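Local coordinates for tudor domain-containing protein 1 (Homo sapiens, PDB 5M9N) that probably acts in the piRNA pathway that silences transposable elements in the male germline, with Tudor domains that bind arginine-methylated peptides such as those of Piwi proteins, at residues 133-136 and 137-140; 158-161 and 162-166; 202-205 and 206-210. All coordinates share one frame; numbering follows the deposited sequence.

Contact 1 (133-136 and 137-140); sequences PIIP and KLLE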
ATOM      1  N   PRO A 133       8.496 -17.896   4.279  1.00 32.79           N
ATOM      2  CA  PRO A 133       7.518 -17.610   5.370  1.00 32.41           C
ATOM      3  C   PRO A 133       7.961 -16.482   6.327  1.00 32.15           C
ATOM      4  O   PRO A 133       9.133 -16.123   6.328  1.00 31.06           O
ATOM      5  CB  PRO A 133       7.422 -18.918   6.130  1.00 33.20           C
ATOM      6  CG  PRO A 133       8.673 -19.656   5.786  1.00 33.42           C
ATOM      7  CD  PRO A 133       9.128 -19.229   4.436  1.00 33.26           C
ATOM      8  N   ILE A 134       6.990 -15.923   7.063  1.00 32.36           N
ATOM      9  CA  ILE A 134       7.202 -14.820   8.001  1.00 33.13           C
ATOM     10  C   ILE A 134       6.988 -15.361   9.403  1.00 34.43           C
ATOM     11  O   ILE A 134       6.344 -16.403   9.596  1.00 34.70           O
ATOM     12  CB  ILE A 134       6.260 -13.600   7.709  1.00 32.66           C
ATOM     13  CG1 ILE A 134       6.838 -12.283   8.294  1.00 32.56           C
ATOM     14  CG2 ILE A 134       4.831 -13.872   8.177  1.00 32.69           C
ATOM     15  CD1 ILE A 134       6.386 -11.029   7.566  1.00 32.64           C
ATOM     16  N   ILE A 135       7.529 -14.646  10.374  1.00 35.69           N
ATOM     17  CA  ILE A 135       7.280 -14.920  11.802  1.00 37.61           C
ATOM     18  C   ILE A 135       6.568 -13.749  12.473  1.00 37.91           C
ATOM     19  O   ILE A 135       6.650 -12.635  11.968  1.00 37.82           O
ATOM     20  CB  ILE A 135       8.567 -15.256  12.534  1.00 38.72           C
ATOM     21  CG1 ILE A 135       9.596 -14.156  12.320  1.00 38.70           C
ATOM     22  CG2 ILE A 135       9.076 -16.606  12.040  1.00 38.76           C
ATOM     23  CD1 ILE A 135      10.666 -14.197  13.371  1.00 40.62           C
ATOM     24  N   PRO A 136       5.882 -13.987  13.611  1.00 39.65           N
ATOM     25  CA  PRO A 136       5.055 -12.930  14.203  1.00 40.46           C
ATOM     26  C   PRO A 136       5.860 -11.710  14.677  1.00 41.00           C
ATOM     27  O   PRO A 136       5.311 -10.618  14.688  1.00 41.10           O
ATOM     28  CB  PRO A 136       4.372 -13.623  15.397  1.00 41.07           C
ATOM     29  CG  PRO A 136       4.566 -15.076  15.163  1.00 41.35           C
ATOM     30  CD  PRO A 136       5.888 -15.165  14.486  1.00 40.82           C
ATOM     31  N   LYS A 137       7.136 -11.871  15.025  1.00 41.63           N
ATOM     32  CA  LYS A 137       7.961 -10.690  15.338  1.00 42.61           C
ATOM     33  C   LYS A 137       7.943  -9.685  14.189  1.00 40.56           C
ATOM     34  O   LYS A 137       7.898  -8.507  14.432  1.00 40.63           O
ATOM     35  CB  LYS A 137       9.403 -11.070  15.662  1.00 44.57           C
ATOM     36  CG  LYS A 137      10.336  -9.906  16.056  1.00 46.50           C
ATOM     37  CD  LYS A 137      10.373  -9.651  17.569  1.00 49.55           C
ATOM     38  CE  LYS A 137      10.964  -8.274  17.950  1.00 51.00           C
ATOM     39  NZ  LYS A 137      11.167  -8.086  19.426  1.00 52.87           N
ATOM     40  N   LEU A 138       7.943 -10.145  12.941  1.00 38.96           N
ATOM     41  CA  LEU A 138       8.046  -9.215  11.816  1.00 37.15           C
ATOM     42  C   LEU A 138       6.715  -8.558  11.437  1.00 36.01           C
ATOM     43  O   LEU A 138       6.699  -7.745  10.514  1.00 33.87           O
ATOM     44  CB  LEU A 138       8.686  -9.898  10.613  1.00 36.77           C
ATOM     45  CG  LEU A 138      10.168 -10.218  10.799  1.00 37.70           C
ATOM     46  CD1 LEU A 138      10.675 -11.230   9.793  1.00 37.72           C
ATOM     47  CD2 LEU A 138      10.973  -8.922  10.711  1.00 38.18           C
ATOM     48  N   LEU A 139       5.626  -8.940  12.118  1.00 36.27           N
ATOM     49  CA  LEU A 139       4.306  -8.304  12.003  1.00 36.95           C
ATOM     50  C   LEU A 139       3.982  -7.306  13.111  1.00 37.49           C
ATOM     51  O   LEU A 139       2.844  -6.874  13.235  1.00 38.40           O
ATOM     52  CB  LEU A 139       3.188  -9.386  11.954  1.00 37.14           C
ATOM     53  CG  LEU A 139       3.257 -10.372  10.806  1.00 36.66           C
ATOM     54  CD1 LEU A 139       2.125 -11.396  10.901  1.00 38.01           C
ATOM     55  CD2 LEU A 139       3.142  -9.607   9.512  1.00 36.09           C
ATOM     56  N   GLU A 140       4.971  -6.905  13.897  1.00 38.53           N
ATOM     57  CA  GLU A 140       4.737  -5.942  14.955  1.00 39.81           C
ATOM     58  C   GLU A 140       4.497  -4.525  14.412  1.00 38.45           C
ATOM     59  O   GLU A 140       3.646  -3.839  14.949  1.00 39.41           O
ATOM     60  CB  GLU A 140       5.866  -5.974  15.983  1.00 42.44           C
ATOM     61  CG  GLU A 140       5.832  -7.254  16.792  1.00 45.32           C
ATOM     62  CD  GLU A 140       6.893  -7.322  17.863  1.00 48.23           C
ATOM     63  OE1 GLU A 140       7.880  -6.559  17.776  1.00 50.98           O
ATOM     64  OE2 GLU A 140       6.756  -8.166  18.771  1.00 50.14           O
TER
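Lys137 follows Pro136 within a short 3-10 turn (136-138) and packs on Ile135, in the loop that leaves the Tudor barrel after its last short strand, 131-132, and leads to strand 146-150 of the other lobe of the extended Tudor domain. Its CB lies 4.1 Å from Ile135 CD1. Beyond CB the lysine chain bends at chi2 (91°) and runs outward.

Leu138 is buried and meets both isoleucines. Its backbone N donates to Ile135 O at 3.0 Å, an i-to-i+3 bond bent to 144° at the hydrogen, and the donor stands above the carbonyl plane. Its side chain is touched at two levels: CB receives Ile134 CG1 at 3.8 Å, while the branch end CD1 meets Ile135 CG1 at 4.0 Å. For that second contact Ile135 holds CG1 between its own N and carbonyl carbon (chi1 54°). Ser67, Leu68 and Tyr71 of helix 58-73 close over the same leucine, and Tyr71 OH also binds Pro133 O, so the turn is tied to the long helix that joins the two lobes.

Leu139 repeats the backbone pattern, its N donating to Pro136 O at 3.1 Å. With no N-H of its own, Pro136 serves the turn through its carbonyl. The methyls Leu139 CD2 and Ile134 CD1 pack at 4.0 Å. Leu139 also touches Ile88 of strand 88-92, and Leu24 touches both Leu139 and Ile134.

Past the turn, Glu140 N makes a weak backbone bond to Lys137 O. The same two residues also approach through their charged ends, where Glu140 OE1 and Lys137 NZ form a long salt bridge of 4.0 Å.

Contact 2 (158-161 and 162-166); sequences GIWT and PEAIC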
ATOM      1  N   GLY A 158     -18.351   7.686 -15.569  1.00 50.75           N
ATOM      2  CA  GLY A 158     -18.666   6.416 -14.890  1.00 49.55           C
ATOM      3  C   GLY A 158     -17.464   5.488 -14.785  1.00 48.75           C
ATOM      4  O   GLY A 158     -17.517   4.435 -14.110  1.00 48.46           O
ATOM      5  N   ILE A 159     -16.406   5.846 -15.504  1.00 48.38           N
ATOM      6  CA  ILE A 159     -15.132   5.146 -15.482  1.00 48.01           C
ATOM      7  C   ILE A 159     -14.049   6.226 -15.374  1.00 45.95           C
ATOM      8  O   ILE A 159     -14.167   7.222 -16.093  1.00 43.71           O
ATOM      9  CB  ILE A 159     -14.857   4.420 -16.814  1.00 49.23           C
ATOM     10  CG1 ILE A 159     -16.087   3.665 -17.344  1.00 51.54           C
ATOM     11  CG2 ILE A 159     -13.666   3.480 -16.660  1.00 49.49           C
ATOM     12  CD1 ILE A 159     -16.550   2.496 -16.513  1.00 51.22           C
ATOM     13  N   TRP A 160     -13.005   6.016 -14.545  1.00 45.03           N
ATOM     14  CA  TRP A 160     -11.803   6.927 -14.562  1.00 45.93           C
ATOM     15  C   TRP A 160     -10.902   6.617 -15.747  1.00 48.20           C
ATOM     16  O   TRP A 160     -10.455   5.467 -15.947  1.00 50.08           O
ATOM     17  CB  TRP A 160     -10.967   6.876 -13.279  1.00 43.47           C
ATOM     18  CG  TRP A 160     -11.734   7.222 -12.070  1.00 42.11           C
ATOM     19  CD1 TRP A 160     -12.294   6.343 -11.207  1.00 41.43           C
ATOM     20  CD2 TRP A 160     -12.046   8.538 -11.568  1.00 41.72           C
ATOM     21  NE1 TRP A 160     -12.932   7.010 -10.209  1.00 41.51           N
ATOM     22  CE2 TRP A 160     -12.799   8.360 -10.398  1.00 41.21           C
ATOM     23  CE3 TRP A 160     -11.761   9.852 -11.998  1.00 41.23           C
ATOM     24  CZ2 TRP A 160     -13.270   9.440  -9.625  1.00 41.47           C
ATOM     25  CZ3 TRP A 160     -12.242  10.936 -11.235  1.00 41.27           C
ATOM     26  CH2 TRP A 160     -12.989  10.723 -10.067  1.00 41.17           C
ATOM     27  N   THR A 161     -10.683   7.645 -16.550  1.00 52.75           N
ATOM     28  CA  THR A 161      -9.847   7.555 -17.725  1.00 57.18           C
ATOM     29  C   THR A 161      -8.379   7.774 -17.333  1.00 60.72           C
ATOM     30  O   THR A 161      -8.106   8.599 -16.440  1.00 57.24           O
ATOM     31  CB  THR A 161     -10.220   8.639 -18.735  1.00 59.01           C
ATOM     32  OG1 THR A 161     -10.062   9.924 -18.133  1.00 60.72           O
ATOM     33  CG2 THR A 161     -11.641   8.483 -19.146  1.00 59.38           C
ATOM     34  N   PRO A 162      -7.434   7.071 -18.018  1.00 63.60           N
ATOM     35  CA  PRO A 162      -5.991   7.177 -17.730  1.00 62.67           C
ATOM     36  C   PRO A 162      -5.467   8.597 -17.729  1.00 61.29           C
ATOM     37  O   PRO A 162      -4.432   8.855 -17.116  1.00 57.19           O
ATOM     38  CB  PRO A 162      -5.323   6.367 -18.857  1.00 65.68           C
ATOM     39  CG  PRO A 162      -6.380   6.176 -19.896  1.00 67.16           C
ATOM     40  CD  PRO A 162      -7.686   6.170 -19.166  1.00 65.72           C
ATOM     41  N   GLU A 163      -6.177   9.490 -18.416  1.00 59.03           N
ATOM     42  CA  GLU A 163      -5.905  10.893 -18.323  1.00 58.91           C
ATOM     43  C   GLU A 163      -6.247  11.532 -16.982  1.00 56.31           C
ATOM     44  O   GLU A 163      -5.547  12.451 -16.551  1.00 55.14           O
ATOM     45  CB  GLU A 163      -6.649  11.645 -19.407  1.00 61.46           C
ATOM     46  CG  GLU A 163      -6.236  13.097 -19.437  1.00 63.34           C
ATOM     47  CD  GLU A 163      -6.405  13.763 -20.776  1.00 66.87           C
ATOM     48  OE1 GLU A 163      -7.193  13.230 -21.589  1.00 66.63           O
ATOM     49  OE2 GLU A 163      -5.754  14.834 -20.988  1.00 67.64           O
ATOM     50  N   ALA A 164      -7.362  11.140 -16.368  1.00 52.36           N
ATOM     51  CA  ALA A 164      -7.701  11.648 -15.035  1.00 49.87           C
ATOM     52  C   ALA A 164      -6.651  11.163 -14.050  1.00 47.99           C
ATOM     53  O   ALA A 164      -6.168  11.908 -13.216  1.00 44.45           O
ATOM     54  CB  ALA A 164      -9.076  11.180 -14.594  1.00 49.91           C
ATOM     55  N   ILE A 165      -6.323   9.884 -14.173  1.00 46.62           N
ATOM     56  CA  ILE A 165      -5.313   9.232 -13.345  1.00 45.43           C
ATOM     57  C   ILE A 165      -3.905   9.871 -13.478  1.00 45.54           C
ATOM     58  O   ILE A 165      -3.205  10.056 -12.485  1.00 42.89           O
ATOM     59  CB  ILE A 165      -5.312   7.737 -13.685  1.00 44.74           C
ATOM     60  CG1 ILE A 165      -6.646   7.102 -13.229  1.00 44.08           C
ATOM     61  CG2 ILE A 165      -4.134   7.025 -13.049  1.00 45.08           C
ATOM     62  CD1 ILE A 165      -7.024   5.874 -14.056  1.00 44.50           C
ATOM     63  N   CYS A 166      -3.529  10.176 -14.711  1.00 46.53           N
ATOM     64  CA  CYS A 166      -2.313  10.918 -15.027  1.00 49.03           C
ATOM     65  C   CYS A 166      -2.255  12.245 -14.285  1.00 46.83           C
ATOM     66  O   CYS A 166      -1.278  12.568 -13.649  1.00 46.74           O
ATOM     67  CB  CYS A 166      -2.263  11.182 -16.522  1.00 51.72           C
ATOM     68  SG  CYS A 166      -0.717  11.896 -17.066  1.00 58.48           S
TER
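Trp160 turns the CE3 edge of its indole to Ala164 CB at 4.0 Å, and this methyl lies near the ring plane. The next residue, Ile165, reaches back to the same tryptophan: its CD1 lies 4.1 Å from Trp160 CB and 3.9 Å from Trp160 O. The two aliphatic groups thus hold the tryptophan stem and ring border from the helix side. The indole is also fixed by a bond from NE1 to Glu48 OE1, and Thr46, Pro47, Val153 and Pro155 pack around the ring, so the start of helix 162-172 is joined to the loop after strand 36-44 and to strand 153-155.

Thr161 is the N-cap of helix 162-172, and its OG1 accepts weakly from Ala164 N at 3.4 Å. The hydroxyl comes within range with chi1 at 59°, which places OG1 between the threonine's own N and carbonyl carbon, on the side of the first turn. The carbonyl of Thr161 is used more firmly: Ile165 N donates to Thr161 O at 3.2 Å, nearly straight at 166° and in the carbonyl plane. Ala164 N also comes to 2.6 Å from Thr161 O, but its angle of 126° makes that bond weak despite the short distance. Beside these bonds the methyl Ala164 CB rests 3.3 Å from Thr161 O. Pro162 takes the first helical position, where the missing N-H costs no helical bond. Ala164 N is therefore shared weakly between two oxygens of one threonine, which leaves the straight bond from Ile165 N to Thr161 O as the better-formed link of cap to helix.

Contact 3 (202-205 and 206-210); sequences VSVS and KVLLD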
ATOM      1  N   VAL A 202      -4.688  23.537  -2.403  1.00 52.31           N
ATOM      2  CA  VAL A 202      -5.303  22.858  -3.536  1.00 51.19           C
ATOM      3  C   VAL A 202      -5.722  21.418  -3.142  1.00 49.38           C
ATOM      4  O   VAL A 202      -4.912  20.643  -2.616  1.00 46.23           O
ATOM      5  CB  VAL A 202      -4.397  22.897  -4.797  1.00 52.96           C
ATOM      6  CG1 VAL A 202      -3.987  24.346  -5.131  1.00 54.78           C
ATOM      7  CG2 VAL A 202      -3.148  22.053  -4.644  1.00 53.34           C
ATOM      8  N   SER A 203      -7.015  21.132  -3.341  1.00 47.42           N
ATOM      9  CA  SER A 203      -7.631  19.837  -3.065  1.00 45.88           C
ATOM     10  C   SER A 203      -7.489  19.058  -4.329  1.00 44.28           C
ATOM     11  O   SER A 203      -7.731  19.603  -5.408  1.00 42.23           O
ATOM     12  CB  SER A 203      -9.119  20.027  -2.752  1.00 47.39           C
ATOM     13  OG  SER A 203      -9.799  18.826  -2.434  1.00 46.64           O
ATOM     14  N   VAL A 204      -7.088  17.784  -4.214  1.00 42.08           N
ATOM     15  CA  VAL A 204      -6.961  16.972  -5.392  1.00 41.48           C
ATOM     16  C   VAL A 204      -8.361  16.789  -5.980  1.00 41.48           C
ATOM     17  O   VAL A 204      -8.499  16.855  -7.179  1.00 40.78           O
ATOM     18  CB  VAL A 204      -6.229  15.629  -5.117  1.00 40.93           C
ATOM     19  CG1 VAL A 204      -6.220  14.726  -6.350  1.00 40.91           C
ATOM     20  CG2 VAL A 204      -4.794  15.904  -4.672  1.00 40.75           C
ATOM     21  N   SER A 205      -9.370  16.560  -5.125  1.00 42.15           N
ATOM     22  CA  SER A 205     -10.783  16.456  -5.536  1.00 42.66           C
ATOM     23  C   SER A 205     -11.212  17.660  -6.396  1.00 42.97           C
ATOM     24  O   SER A 205     -11.727  17.477  -7.474  1.00 43.13           O
ATOM     25  CB  SER A 205     -11.703  16.347  -4.301  1.00 43.53           C
ATOM     26  OG  SER A 205     -11.525  15.119  -3.576  1.00 44.37           O
ATOM     27  N   LYS A 206     -10.962  18.869  -5.911  1.00 43.02           N
ATOM     28  CA  LYS A 206     -11.412  20.139  -6.588  1.00 44.80           C
ATOM     29  C   LYS A 206     -10.802  20.293  -7.986  1.00 44.56           C
ATOM     30  O   LYS A 206     -11.504  20.622  -8.932  1.00 44.82           O
ATOM     31  CB  LYS A 206     -11.121  21.404  -5.718  1.00 45.54           C
ATOM     32  CG  LYS A 206     -11.582  22.762  -6.318  1.00 47.37           C
ATOM     33  CD  LYS A 206     -13.011  22.737  -6.887  1.00 48.81           C
ATOM     34  CE  LYS A 206     -13.694  24.112  -7.000  1.00 50.40           C
ATOM     35  NZ  LYS A 206     -12.779  25.221  -7.411  1.00 50.96           N
ATOM     36  N   VAL A 207      -9.517  19.989  -8.121  1.00 44.43           N
ATOM     37  CA  VAL A 207      -8.850  20.101  -9.416  1.00 46.28           C
ATOM     38  C   VAL A 207      -9.458  19.119 -10.439  1.00 47.95           C
ATOM     39  O   VAL A 207      -9.670  19.475 -11.593  1.00 50.17           O
ATOM     40  CB  VAL A 207      -7.335  19.841  -9.316  1.00 45.49           C
ATOM     41  CG1 VAL A 207      -6.699  19.852 -10.706  1.00 46.53           C
ATOM     42  CG2 VAL A 207      -6.647  20.862  -8.421  1.00 45.78           C
ATOM     43  N   LEU A 208      -9.729  17.884 -10.014  1.00 48.62           N
ATOM     44  CA  LEU A 208     -10.371  16.899 -10.891  1.00 49.24           C
ATOM     45  C   LEU A 208     -11.807  17.295 -11.326  1.00 50.46           C
ATOM     46  O   LEU A 208     -12.200  17.045 -12.480  1.00 53.41           O
ATOM     47  CB  LEU A 208     -10.380  15.507 -10.232  1.00 48.82           C
ATOM     48  CG  LEU A 208      -9.030  14.816 -10.033  1.00 48.50           C
ATOM     49  CD1 LEU A 208      -9.212  13.537  -9.227  1.00 48.46           C
ATOM     50  CD2 LEU A 208      -8.362  14.485 -11.371  1.00 48.96           C
ATOM     51  N   LEU A 209     -12.584  17.853 -10.399  1.00 49.61           N
ATOM     52  CA  LEU A 209     -13.871  18.479 -10.697  1.00 51.01           C
ATOM     53  C   LEU A 209     -13.716  19.660 -11.665  1.00 53.50           C
ATOM     54  O   LEU A 209     -14.431  19.731 -12.659  1.00 54.05           O
ATOM     55  CB  LEU A 209     -14.552  18.953  -9.410  1.00 51.30           C
ATOM     56  CG  LEU A 209     -15.021  17.821  -8.482  1.00 51.21           C
ATOM     57  CD1 LEU A 209     -15.033  18.206  -7.010  1.00 50.51           C
ATOM     58  CD2 LEU A 209     -16.392  17.330  -8.903  1.00 51.54           C
ATOM     59  N   ASP A 210     -12.759  20.556 -11.400  1.00 53.82           N
ATOM     60  CA  ASP A 210     -12.539  21.713 -12.282  1.00 56.38           C
ATOM     61  C   ASP A 210     -12.089  21.317 -13.680  1.00 57.17           C
ATOM     62  O   ASP A 210     -12.465  21.967 -14.649  1.00 58.22           O
ATOM     63  CB  ASP A 210     -11.544  22.704 -11.666  1.00 56.87           C
ATOM     64  CG  ASP A 210     -12.104  23.421 -10.453  1.00 57.99           C
ATOM     65  OD1 ASP A 210     -13.302  23.294 -10.138  1.00 58.71           O
ATOM     66  OD2 ASP A 210     -11.342  24.142  -9.790  1.00 60.30           O
TER
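Ser203 ends strand 202-203 and is the N-cap of helix 204-210, and Lys206 packs against it, CB to CB at 3.8 Å. As the N-cap residue it supplies its carbonyl to the first turn: Val207 N donates to Ser203 O at 3.3 Å, while the Val207 methyl CG2 rests on the same oxygen at 3.4 Å.

Val204 begins the helix proper. Its O accepts from Leu208 N, and its CG1 meets Leu208 CD1 at 4.3 Å, a loose apolar touch along one face of the helix.

Ser205 O gives the next i-to-i+4 bond, from Leu209 N at 3.1 Å and 170°. Leu209 CD1 folds back to 3.4 Å from Ser205 O, with CG anti to the carbonyl carbon (chi1 -68°). The Ser205 hydroxyl is hydrogen-bonded to Ala151 O. On the exposed flank Lys206, bent at chi2 and chi4, brings NZ to 3.0 Å from Asp210 OD2, a salt bridge on the syn lone pair that spans one helical turn.

The inner face fits between secondary elements: Val204 on Met168 and Val172, Val207 on Leu171, and Leu208 on Leu167 of helix 162-172, while Leu150 of strand 146-150 touches Val204, Ser205 and Leu208, and Ala214 of strand 214-216 lies beside Leu208 and Leu209.

The three contacts follow one another along the chain and divide between its two lobes. Contact 1 belongs to the Tudor barrel side. Contacts 2 and 3 lie on the opposite side of the chain's centre, in the lobe that makes this an extended Tudor domain. From contact 1 the centres of contacts 2 and 3 are about 38 and 40 Å away, with nearest atoms about 29 Å apart in each case. Contacts 2 and 3 are neighbours, centres about 14 Å apart, and touch where Leu208 CD2 packs 3.9 Å from Ala164 O. The later part of helix 204-210 thus packs on the first turn of helix 162-172, the one that Thr161 caps.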